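Local coordinates for protein geranyltranstransferase (Legionella pneumophila subsp. pneumophila, PDB 3LOM) that probably condenses isoprenoid diphosphates into farnesyl diphosphate, and perhaps geranylgeranyl diphosphate, with the help of magnesium ions, at residues Asp230-Leu235 with Asn300-Ser305; Leu224-Gln229 with Lys296-Arg301; Gln180-His185 with Thr255-Leu260. All coordinates share one frame; numbering follows the deposited sequence.

Contacts 1 and 2 are consecutive turns of one pairing in a mostly helical fold, helix 209-236 with helix 289-303; their centres lie about 8 Å apart and they share Asn-300 and Arg-301. The centre of contact 3 is about 16 Å from each of theirs. It joins the helices that come before and after helix 209-236 in the chain, helix 178-201 and the short helix 257-260, and helix 209-236 touches both. Along the chain the order is 180-185, 224-229, 230-235, 255-260, then 296-305. An aspartate-rich motif on helix 209-236 is thus framed by chain that precedes and follows it.

Contact 1 (Asp230-Leu235 with Asn300-Ser305); sequences DDYLDL and NRSNLS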
loop_
_atom_site.group_PDB
_atom_site.type_symbol
_atom_site.label_atom_id
_atom_site.label_comp_id
_atom_site.label_asym_id
_atom_site.label_seq_id
_atom_site.Cartn_x
_atom_site.Cartn_y
_atom_site.Cartn_z
ATOM N N ASP A 230 -6.638 19.808 18.031
ATOM C CA ASP A 230 -5.385 20.172 17.358
ATOM C C ASP A 230 -5.394 21.608 16.845
ATOM O O ASP A 230 -4.416 22.329 17.022
ATOM C CB ASP A 230 -5.063 19.191 16.224
ATOM C CG ASP A 230 -4.671 17.813 16.738
ATOM O OD1 ASP A 230 -4.572 16.871 15.919
ATOM O OD2 ASP A 230 -4.470 17.667 17.963
ATOM N N ASP A 231 -6.508 22.019 16.241
ATOM C CA ASP A 231 -6.686 23.400 15.775
ATOM C C ASP A 231 -6.804 24.387 16.939
ATOM O O ASP A 231 -6.315 25.516 16.853
ATOM C CB ASP A 231 -7.904 23.505 14.853
ATOM C CG ASP A 231 -7.718 22.748 13.541
ATOM O OD1 ASP A 231 -6.604 22.244 13.272
ATOM O OD2 ASP A 231 -8.695 22.664 12.767
ATOM N N TYR A 232 -7.438 23.939 18.023
ATOM C CA TYR A 232 -7.583 24.723 19.250
ATOM C C TYR A 232 -6.243 24.937 19.945
ATOM O O TYR A 232 -5.972 26.027 20.451
ATOM C CB TYR A 232 -8.568 24.037 20.209
ATOM C CG TYR A 232 -8.774 24.743 21.536
ATOM C CD1 TYR A 232 -9.492 25.937 21.612
ATOM C CD2 TYR A 232 -8.268 24.203 22.719
ATOM C CE1 TYR A 232 -9.685 26.585 22.830
ATOM C CE2 TYR A 232 -8.457 24.841 23.941
ATOM C CZ TYR A 232 -9.166 26.028 23.990
ATOM O OH TYR A 232 -9.355 26.657 25.198
ATOM N N LEU A 233 -5.421 23.890 19.963
ATOM C CA LEU A 233 -4.120 23.913 20.629
ATOM C C LEU A 233 -3.144 24.878 19.957
ATOM O O LEU A 233 -2.844 25.930 20.521
ATOM C CB LEU A 233 -3.527 22.498 20.723
ATOM C CG LEU A 233 -3.700 21.642 21.990
ATOM C CD1 LEU A 233 -5.057 21.792 22.681
ATOM C CD2 LEU A 233 -3.418 20.175 21.673
ATOM N N ASP A 234 -2.699 24.557 18.739
ATOM C CA ASP A 234 -1.666 25.357 18.058
ATOM C C ASP A 234 -2.083 26.759 17.568
ATOM O O ASP A 234 -1.351 27.392 16.803
ATOM C CB ASP A 234 -0.933 24.552 16.961
ATOM C CG ASP A 234 -1.862 24.011 15.881
ATOM O OD1 ASP A 234 -2.575 24.800 15.222
ATOM O OD2 ASP A 234 -1.847 22.782 15.665
ATOM N N LEU A 235 -3.244 27.238 18.010
ATOM C CA LEU A 235 -3.568 28.657 17.894
ATOM C C LEU A 235 -3.501 29.337 19.262
ATOM O O LEU A 235 -2.873 30.388 19.403
ATOM C CB LEU A 235 -4.934 28.888 17.228
ATOM C CG LEU A 235 -5.196 30.321 16.718
ATOM C CD1 LEU A 235 -5.834 30.319 15.345
ATOM C CD2 LEU A 235 -6.035 31.159 17.680
ATOM N N ASN A 300 -8.917 16.126 28.461
ATOM C CA ASN A 300 -8.247 17.045 29.391
ATOM C C ASN A 300 -6.935 17.701 28.913
ATOM O O ASN A 300 -6.409 18.585 29.596
ATOM C CB ASN A 300 -8.068 16.396 30.774
ATOM C CG ASN A 300 -9.387 16.245 31.535
ATOM O OD1 ASN A 300 -10.476 16.306 30.954
ATOM N ND2 ASN A 300 -9.287 16.033 32.843
ATOM N N ARG A 301 -6.418 17.289 27.752
ATOM C CA ARG A 301 -5.283 18.001 27.129
ATOM C C ARG A 301 -5.734 19.268 26.388
ATOM O O ARG A 301 -4.918 19.979 25.798
ATOM C CB ARG A 301 -4.415 17.089 26.239
ATOM C CG ARG A 301 -5.158 16.045 25.418
ATOM C CD ARG A 301 -4.223 15.303 24.469
ATOM N NE ARG A 301 -4.124 15.964 23.167
ATOM C CZ ARG A 301 -4.816 15.612 22.083
ATOM N NH1 ARG A 301 -5.666 14.590 22.125
ATOM N NH2 ARG A 301 -4.656 16.285 20.949
ATOM N N SER A 302 -7.041 19.529 26.434
ATOM C CA SER A 302 -7.637 20.789 26.005
ATOM C C SER A 302 -8.061 21.621 27.224
ATOM O O SER A 302 -8.123 22.851 27.154
ATOM C CB SER A 302 -8.845 20.518 25.102
ATOM O OG SER A 302 -9.474 21.722 24.698
ATOM N N ASN A 303 -8.343 20.936 28.333
ATOM C CA ASN A 303 -8.781 21.570 29.584
ATOM C C ASN A 303 -7.662 22.194 30.417
ATOM O O ASN A 303 -7.923 23.077 31.238
ATOM C CB ASN A 303 -9.558 20.571 30.455
ATOM C CG ASN A 303 -11.048 20.542 30.140
ATOM O OD1 ASN A 303 -11.624 21.533 29.688
ATOM N ND2 ASN A 303 -11.680 19.401 30.396
ATOM N N LEU A 304 -6.426 21.736 30.201
ATOM C CA LEU A 304 -5.254 22.186 30.974
ATOM C C LEU A 304 -4.873 23.654 30.743
ATOM O O LEU A 304 -4.089 24.228 31.507
ATOM C CB LEU A 304 -4.044 21.271 30.725
ATOM C CG LEU A 304 -3.920 19.980 31.547
ATOM C CD1 LEU A 304 -2.927 19.028 30.894
ATOM C CD2 LEU A 304 -3.527 20.261 32.999
ATOM N N SER A 305 -5.432 24.247 29.690
ATOM C CA SER A 305 -5.325 25.682 29.445
ATOM C C SER A 305 -6.171 26.476 30.447
ATOM O O SER A 305 -5.856 27.625 30.765
ATOM C CB SER A 305 -5.753 26.005 28.013
ATOM O OG SER A 305 -6.993 25.392 27.703
#
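Ser-305 OG hands its proton to the carbonyl O of Ser-302, 2.8 Å away and 30° out of the carbonyl plane, and the same OG lies 3.7 Å from the OH of Tyr-232 across the contact. That bond closes the chain end back on the last turn of helix 289-303, with the serine hydroxyl at the edge of the tyrosine ring, near its plane. The phenol oxygen itself is held from outside, by a hydrogen bond with Glu-267 of helix 263-279. Tyr-232 swings its ring out toward the other helix because CG stands anti to the backbone N (chi1 179°), and the CD2-CE2 side of the ring meets the hydroxyl of Ser-302, with OG 3.4 Å from CE2 at an oblique angle.

One residue on, Leu-233 spreads its two methyl branches over Arg-301. CD1 rests 3.6 Å from the carbonyl O of Arg-301, whereas CD2 comes within 4.1 Å of its NH2, the two side chains crossing at about a right angle. Arg-301 leaves its backbone with CG between N and the carbonyl carbon and then bends at chi3, which carries the guanidinium back to helix 209-236. There NH2 forms a long salt bridge to Asp-230, 3.3 Å from OD2. The oxygen sits at the edge of the guanidinium and in its plane, but the carboxylate is turned 53° against it, so the two groups do not form a flat, two-pronged pair. Asp-230, Asp-231 and Asp-234 spell DDxxD, the second aspartate-rich motif of prenyl diphosphate synthases, which in relatives helps bind magnesium and the allylic diphosphate.

Contact 2 (Leu224-Gln229 with Lys296-Arg301); sequences LVFQMQ and KQLQNR
Two helices of the prenyl synthase fold run side by side here, with Phe-226 and Gln-229 of helix 209-236 reaching across to Leu-298 and Arg-301 of helix 289-303. Their local axes come within 10.6 Å and point the same way to within 25°. Gln-229 makes the polar link: its NE2 donates to the carbonyl O of Leu-298 at 2.8 Å, a fairly straight bond (162° at the hydrogen) that lies in the carbonyl plane on a lone pair and close to the amide's own plane. The side chain gets that far because it is extended beyond CG. Helix 289-303 is kinked just beyond this point, where the N of Ser-302 has no bond to the preceding turn, so the glutamine supplies a donor to a carbonyl that the helix would normally use itself. The other end of the amide is held too, since OE1 is hydrogen-bonded with Tyr-274 OH of helix 263-279; this fixes the rotation of the buried group.

Phe-226 and Gln-227 belong to the Phe-Gln pair that, in this family, comes shortly before the second aspartate-rich motif. Gln-227 packs on helix 178-201, while the phenylalanine ring leans over to helix 289-303. Leu-298 sets both methyl groups against the outer end of that ring: CD1, near the ring plane, is 3.7 Å from CZ, and CD2, further off the plane on the same side, is as close to CE1. Gln-229 OE1 also lies at the ring's edge, in plane. The guanidinium of Arg-301 closes the group of side chains, with Gln-229 CD over one face, 4.2 Å above the plane and offset toward the rim. Amide and guanidinium planes are 48° apart, and NH1 approaches Phe-226 CD1 obliquely to the ring, at 4.2 Å.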
loop_
_atom_site.group_PDB
_atom_site.type_symbol
_atom_site.label_atom_id
_atom_site.label_comp_id
_atom_site.label_asym_id
_atom_site.label_seq_id
_atom_site.Cartn_x
_atom_site.Cartn_y
_atom_site.Cartn_z
ATOM N N LEU A 224 -13.275 13.344 14.942
ATOM C CA LEU A 224 -13.591 14.738 14.678
ATOM C C LEU A 224 -13.003 15.644 15.755
ATOM O O LEU A 224 -12.322 16.623 15.444
ATOM C CB LEU A 224 -15.110 14.910 14.597
ATOM C CG LEU A 224 -15.758 16.288 14.487
ATOM C CD1 LEU A 224 -15.265 17.074 13.273
ATOM C CD2 LEU A 224 -17.268 16.123 14.444
ATOM N N VAL A 225 -13.252 15.300 17.016
ATOM C CA VAL A 225 -12.841 16.141 18.148
ATOM C C VAL A 225 -11.312 16.258 18.346
ATOM O O VAL A 225 -10.837 17.279 18.848
ATOM C CB VAL A 225 -13.589 15.743 19.465
ATOM C CG1 VAL A 225 -12.938 14.546 20.148
ATOM C CG2 VAL A 225 -13.714 16.931 20.409
ATOM N N PHE A 226 -10.553 15.236 17.932
ATOM C CA PHE A 226 -9.079 15.292 17.976
ATOM C C PHE A 226 -8.561 16.436 17.108
ATOM O O PHE A 226 -7.673 17.192 17.513
ATOM C CB PHE A 226 -8.443 13.981 17.499
ATOM C CG PHE A 226 -8.584 12.835 18.463
ATOM C CD1 PHE A 226 -8.853 13.052 19.815
ATOM C CD2 PHE A 226 -8.418 11.528 18.017
ATOM C CE1 PHE A 226 -8.979 11.983 20.694
ATOM C CE2 PHE A 226 -8.537 10.454 18.886
ATOM C CZ PHE A 226 -8.814 10.680 20.227
ATOM N N GLN A 227 -9.154 16.559 15.923
ATOM C CA GLN A 227 -8.824 17.610 14.969
ATOM C C GLN A 227 -9.281 18.995 15.420
ATOM O O GLN A 227 -8.614 19.996 15.133
ATOM C CB GLN A 227 -9.422 17.269 13.607
ATOM C CG GLN A 227 -8.766 17.993 12.474
ATOM C CD GLN A 227 -7.278 17.702 12.353
ATOM O OE1 GLN A 227 -6.841 16.553 12.460
ATOM N NE2 GLN A 227 -6.493 18.751 12.130
ATOM N N MET A 228 -10.423 19.043 16.110
ATOM C CA MET A 228 -10.882 20.264 16.774
ATOM C C MET A 228 -9.858 20.691 17.828
ATOM O O MET A 228 -9.454 21.854 17.870
ATOM C CB MET A 228 -12.258 20.059 17.421
ATOM C CG MET A 228 -13.436 20.103 16.464
ATOM S SD MET A 228 -15.010 19.750 17.277
ATOM C CE MET A 228 -16.101 19.814 15.866
ATOM N N GLN A 229 -9.432 19.732 18.652
ATOM C CA GLN A 229 -8.415 19.959 19.682
ATOM C C GLN A 229 -7.091 20.448 19.109
ATOM O O GLN A 229 -6.512 21.400 19.630
ATOM C CB GLN A 229 -8.197 18.701 20.529
ATOM C CG GLN A 229 -9.274 18.481 21.587
ATOM C CD GLN A 229 -9.077 17.202 22.374
ATOM O OE1 GLN A 229 -8.974 16.116 21.807
ATOM N NE2 GLN A 229 -9.036 17.325 23.692
ATOM N N LYS A 296 -11.532 10.668 28.808
ATOM C CA LYS A 296 -11.396 11.799 29.719
ATOM C C LYS A 296 -9.963 12.326 29.773
ATOM O O LYS A 296 -9.755 13.520 29.987
ATOM C CB LYS A 296 -11.909 11.440 31.115
ATOM C CG LYS A 296 -12.454 12.634 31.879
ATOM C CD LYS A 296 -13.779 12.310 32.548
ATOM C CE LYS A 296 -14.564 13.585 32.827
ATOM N NZ LYS A 296 -15.978 13.305 33.194
ATOM N N GLN A 297 -8.985 11.441 29.568
ATOM C CA GLN A 297 -7.582 11.849 29.434
ATOM C C GLN A 297 -7.360 12.628 28.137
ATOM O O GLN A 297 -6.657 13.642 28.125
ATOM C CB GLN A 297 -6.640 10.640 29.483
ATOM C CG GLN A 297 -6.302 10.131 30.880
ATOM C CD GLN A 297 -5.301 8.980 30.871
ATOM O OE1 GLN A 297 -4.780 8.590 29.821
ATOM N NE2 GLN A 297 -5.027 8.430 32.048
ATOM N N LEU A 298 -7.971 12.148 27.054
ATOM C CA LEU A 298 -7.888 12.802 25.747
ATOM C C LEU A 298 -8.622 14.139 25.719
ATOM O O LEU A 298 -8.220 15.048 25.001
ATOM C CB LEU A 298 -8.427 11.881 24.649
ATOM C CG LEU A 298 -7.594 10.648 24.296
ATOM C CD1 LEU A 298 -8.490 9.548 23.754
ATOM C CD2 LEU A 298 -6.495 10.991 23.301
ATOM N N GLN A 299 -9.693 14.249 26.500
ATOM C CA GLN A 299 -10.423 15.507 26.648
ATOM C C GLN A 299 -9.624 16.560 27.419
ATOM O O GLN A 299 -9.631 17.740 27.053
ATOM C CB GLN A 299 -11.789 15.263 27.306
ATOM C CG GLN A 299 -12.642 16.520 27.486
ATOM C CD GLN A 299 -14.099 16.228 27.808
ATOM O OE1 GLN A 299 -14.940 17.126 27.767
ATOM N NE2 GLN A 299 -14.406 14.971 28.122
ATOM N N ASN A 300 -8.917 16.126 28.461
ATOM C CA ASN A 300 -8.247 17.045 29.391
ATOM C C ASN A 300 -6.935 17.701 28.913
ATOM O O ASN A 300 -6.409 18.585 29.596
ATOM C CB ASN A 300 -8.068 16.396 30.774
ATOM C CG ASN A 300 -9.387 16.245 31.535
ATOM O OD1 ASN A 300 -10.476 16.306 30.954
ATOM N ND2 ASN A 300 -9.287 16.033 32.843
ATOM N N ARG A 301 -6.418 17.289 27.752
ATOM C CA ARG A 301 -5.283 18.001 27.129
ATOM C C ARG A 301 -5.734 19.268 26.388
ATOM O O ARG A 301 -4.918 19.979 25.798
ATOM C CB ARG A 301 -4.415 17.089 26.239
ATOM C CG ARG A 301 -5.158 16.045 25.418
ATOM C CD ARG A 301 -4.223 15.303 24.469
ATOM N NE ARG A 301 -4.124 15.964 23.167
ATOM C CZ ARG A 301 -4.816 15.612 22.083
ATOM N NH1 ARG A 301 -5.666 14.590 22.125
ATOM N NH2 ARG A 301 -4.656 16.285 20.949
#

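Contact 3 (Gln180-His185 with Thr255-Leu260); sequences QLREIH and TTFATL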
loop_
_atom_site.group_PDB
_atom_site.type_symbol
_atom_site.label_atom_id
_atom_site.label_comp_id
_atom_site.label_asym_id
_atom_site.label_seq_id
_atom_site.Cartn_x
_atom_site.Cartn_y
_atom_site.Cartn_z
ATOM N N GLN A 180 -17.095 21.644 4.051
ATOM C CA GLN A 180 -15.928 21.130 3.326
ATOM C C GLN A 180 -14.809 20.719 4.277
ATOM O O GLN A 180 -14.201 19.662 4.104
ATOM C CB GLN A 180 -15.397 22.177 2.347
ATOM C CG GLN A 180 -16.284 22.439 1.149
ATOM C CD GLN A 180 -16.035 23.804 0.536
ATOM O OE1 GLN A 180 -15.945 24.811 1.244
ATOM N NE2 GLN A 180 -15.932 23.848 -0.790
ATOM N N LEU A 181 -14.563 21.563 5.280
ATOM C CA LEU A 181 -13.584 21.309 6.330
ATOM C C LEU A 181 -13.880 20.014 7.090
ATOM O O LEU A 181 -12.967 19.243 7.384
ATOM C CB LEU A 181 -13.534 22.494 7.299
ATOM C CG LEU A 181 -12.527 22.478 8.450
ATOM C CD1 LEU A 181 -11.101 22.622 7.943
ATOM C CD2 LEU A 181 -12.856 23.587 9.430
ATOM N N ARG A 182 -15.155 19.776 7.384
ATOM C CA ARG A 182 -15.574 18.555 8.064
ATOM C C ARG A 182 -15.391 17.319 7.185
ATOM O O ARG A 182 -15.057 16.241 7.683
ATOM C CB ARG A 182 -17.025 18.673 8.538
ATOM C CG ARG A 182 -17.178 19.456 9.833
ATOM C CD ARG A 182 -18.637 19.783 10.120
ATOM N NE ARG A 182 -18.932 19.745 11.554
ATOM C CZ ARG A 182 -19.222 18.635 12.238
ATOM N NH1 ARG A 182 -19.476 18.709 13.539
ATOM N NH2 ARG A 182 -19.263 17.448 11.631
ATOM N N GLU A 183 -15.594 17.483 5.881
ATOM C CA GLU A 183 -15.443 16.388 4.926
ATOM C C GLU A 183 -13.972 16.005 4.708
ATOM O O GLU A 183 -13.632 14.822 4.714
ATOM C CB GLU A 183 -16.143 16.737 3.598
ATOM C CG GLU A 183 -15.999 15.705 2.466
ATOM C CD GLU A 183 -16.626 14.342 2.780
ATOM O OE1 GLU A 183 -16.200 13.346 2.150
ATOM O OE2 GLU A 183 -17.539 14.255 3.638
ATOM N N ILE A 184 -13.122 17.016 4.526
ATOM C CA ILE A 184 -11.680 16.842 4.356
ATOM C C ILE A 184 -11.037 16.057 5.514
ATOM O O ILE A 184 -10.300 15.093 5.274
ATOM C CB ILE A 184 -10.982 18.212 4.113
ATOM C CG1 ILE A 184 -11.279 18.697 2.688
ATOM C CG2 ILE A 184 -9.478 18.104 4.314
ATOM C CD1 ILE A 184 -11.221 20.203 2.502
ATOM N N HIS A 185 -11.355 16.445 6.751
ATOM C CA HIS A 185 -10.847 15.771 7.948
ATOM C C HIS A 185 -11.396 14.359 8.149
ATOM O O HIS A 185 -10.695 13.490 8.680
ATOM C CB HIS A 185 -11.100 16.618 9.194
ATOM C CG HIS A 185 -10.248 17.846 9.267
ATOM N ND1 HIS A 185 -8.875 17.809 9.136
ATOM C CD2 HIS A 185 -10.570 19.144 9.471
ATOM C CE1 HIS A 185 -8.392 19.035 9.237
ATOM N NE2 HIS A 185 -9.399 19.862 9.454
ATOM N N THR A 255 -7.482 28.077 6.755
ATOM C CA THR A 255 -8.746 27.794 7.443
ATOM C C THR A 255 -8.669 26.565 8.349
ATOM O O THR A 255 -8.262 25.483 7.923
ATOM C CB THR A 255 -9.945 27.676 6.466
ATOM O OG1 THR A 255 -11.039 27.023 7.126
ATOM C CG2 THR A 255 -9.562 26.889 5.226
ATOM N N THR A 256 -9.043 26.760 9.610
ATOM C CA THR A 256 -9.101 25.694 10.606
ATOM C C THR A 256 -10.431 25.783 11.351
ATOM O O THR A 256 -11.211 26.719 11.133
ATOM C CB THR A 256 -7.961 25.817 11.649
ATOM O OG1 THR A 256 -8.023 27.099 12.284
ATOM C CG2 THR A 256 -6.586 25.627 11.012
ATOM N N PHE A 257 -10.677 24.825 12.245
ATOM C CA PHE A 257 -11.793 24.919 13.187
ATOM C C PHE A 257 -11.643 26.153 14.079
ATOM O O PHE A 257 -12.633 26.704 14.555
ATOM C CB PHE A 257 -11.902 23.655 14.050
ATOM C CG PHE A 257 -12.500 22.470 13.331
ATOM C CD1 PHE A 257 -13.860 22.429 13.034
ATOM C CD2 PHE A 257 -11.707 21.389 12.963
ATOM C CE1 PHE A 257 -14.419 21.334 12.370
ATOM C CE2 PHE A 257 -12.254 20.287 12.301
ATOM C CZ PHE A 257 -13.614 20.262 12.002
ATOM N N ALA A 258 -10.398 26.587 14.272
ATOM C CA ALA A 258 -10.078 27.748 15.095
ATOM C C ALA A 258 -10.175 29.078 14.353
ATOM O O ALA A 258 -9.961 30.138 14.946
ATOM C CB ALA A 258 -8.700 27.589 15.715
ATOM N N THR A 259 -10.481 29.027 13.060
ATOM C CA THR A 259 -10.744 30.244 12.295
ATOM C C THR A 259 -12.236 30.358 12.004
ATOM O O THR A 259 -12.751 31.454 11.762
ATOM C CB THR A 259 -9.957 30.291 10.963
ATOM O OG1 THR A 259 -10.299 29.155 10.159
ATOM C CG2 THR A 259 -8.449 30.318 11.214
ATOM N N LEU A 260 -12.919 29.216 12.034
ATOM C CA LEU A 260 -14.348 29.154 11.753
ATOM C C LEU A 260 -15.193 29.209 13.022
ATOM O O LEU A 260 -16.295 29.749 13.005
ATOM C CB LEU A 260 -14.681 27.920 10.912
ATOM C CG LEU A 260 -14.854 28.125 9.399
ATOM C CD1 LEU A 260 -13.818 29.064 8.759
ATOM C CD2 LEU A 260 -14.844 26.786 8.700
#
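A capping box starts the short helix 257-260, and Leu-181 of helix 178-201 packs against its first turn. Thr-256 and Thr-259 build the box: Thr-256 N donates to Thr-259 OG1 over 2.8 Å, while Thr-256 OG1, at the N-cap, accepts a weak bond from the N of Ala-258. Thr-256 O, in turn, receives both Thr-259 N and Leu-260 N, from the same face of its plane.

Leu-181 sends CG anti to its backbone N (chi1 -177°), and its CD2 lands over the centre of the Phe-257 ring, 3.9 Å from the centroid and 11° off the normal, a CH-pi contact. The same methyl group touches Leu-260 CD2 at 3.8 Å, while CD1 lies against the carbonyl O of Thr-255. Buried beside them, Thr-255 OG1 finds no polar partner in the model.

This short helix follows the aspartate-rich helix 209-236 in the chain, after residues 239-253, which are not modelled, and is tied back to it, because Phe-257 N bonds to OD2 of Asp-231, the second aspartate of the DDxxD motif. Around the ring of Phe-257, Arg-182 brings CG to the edge near CE1. His-185 meets the ring rim to rim, with CD2 3.5 Å from CE2; the planes lie at 25° and the centroids 5.5 Å apart, so neither ring covers the other.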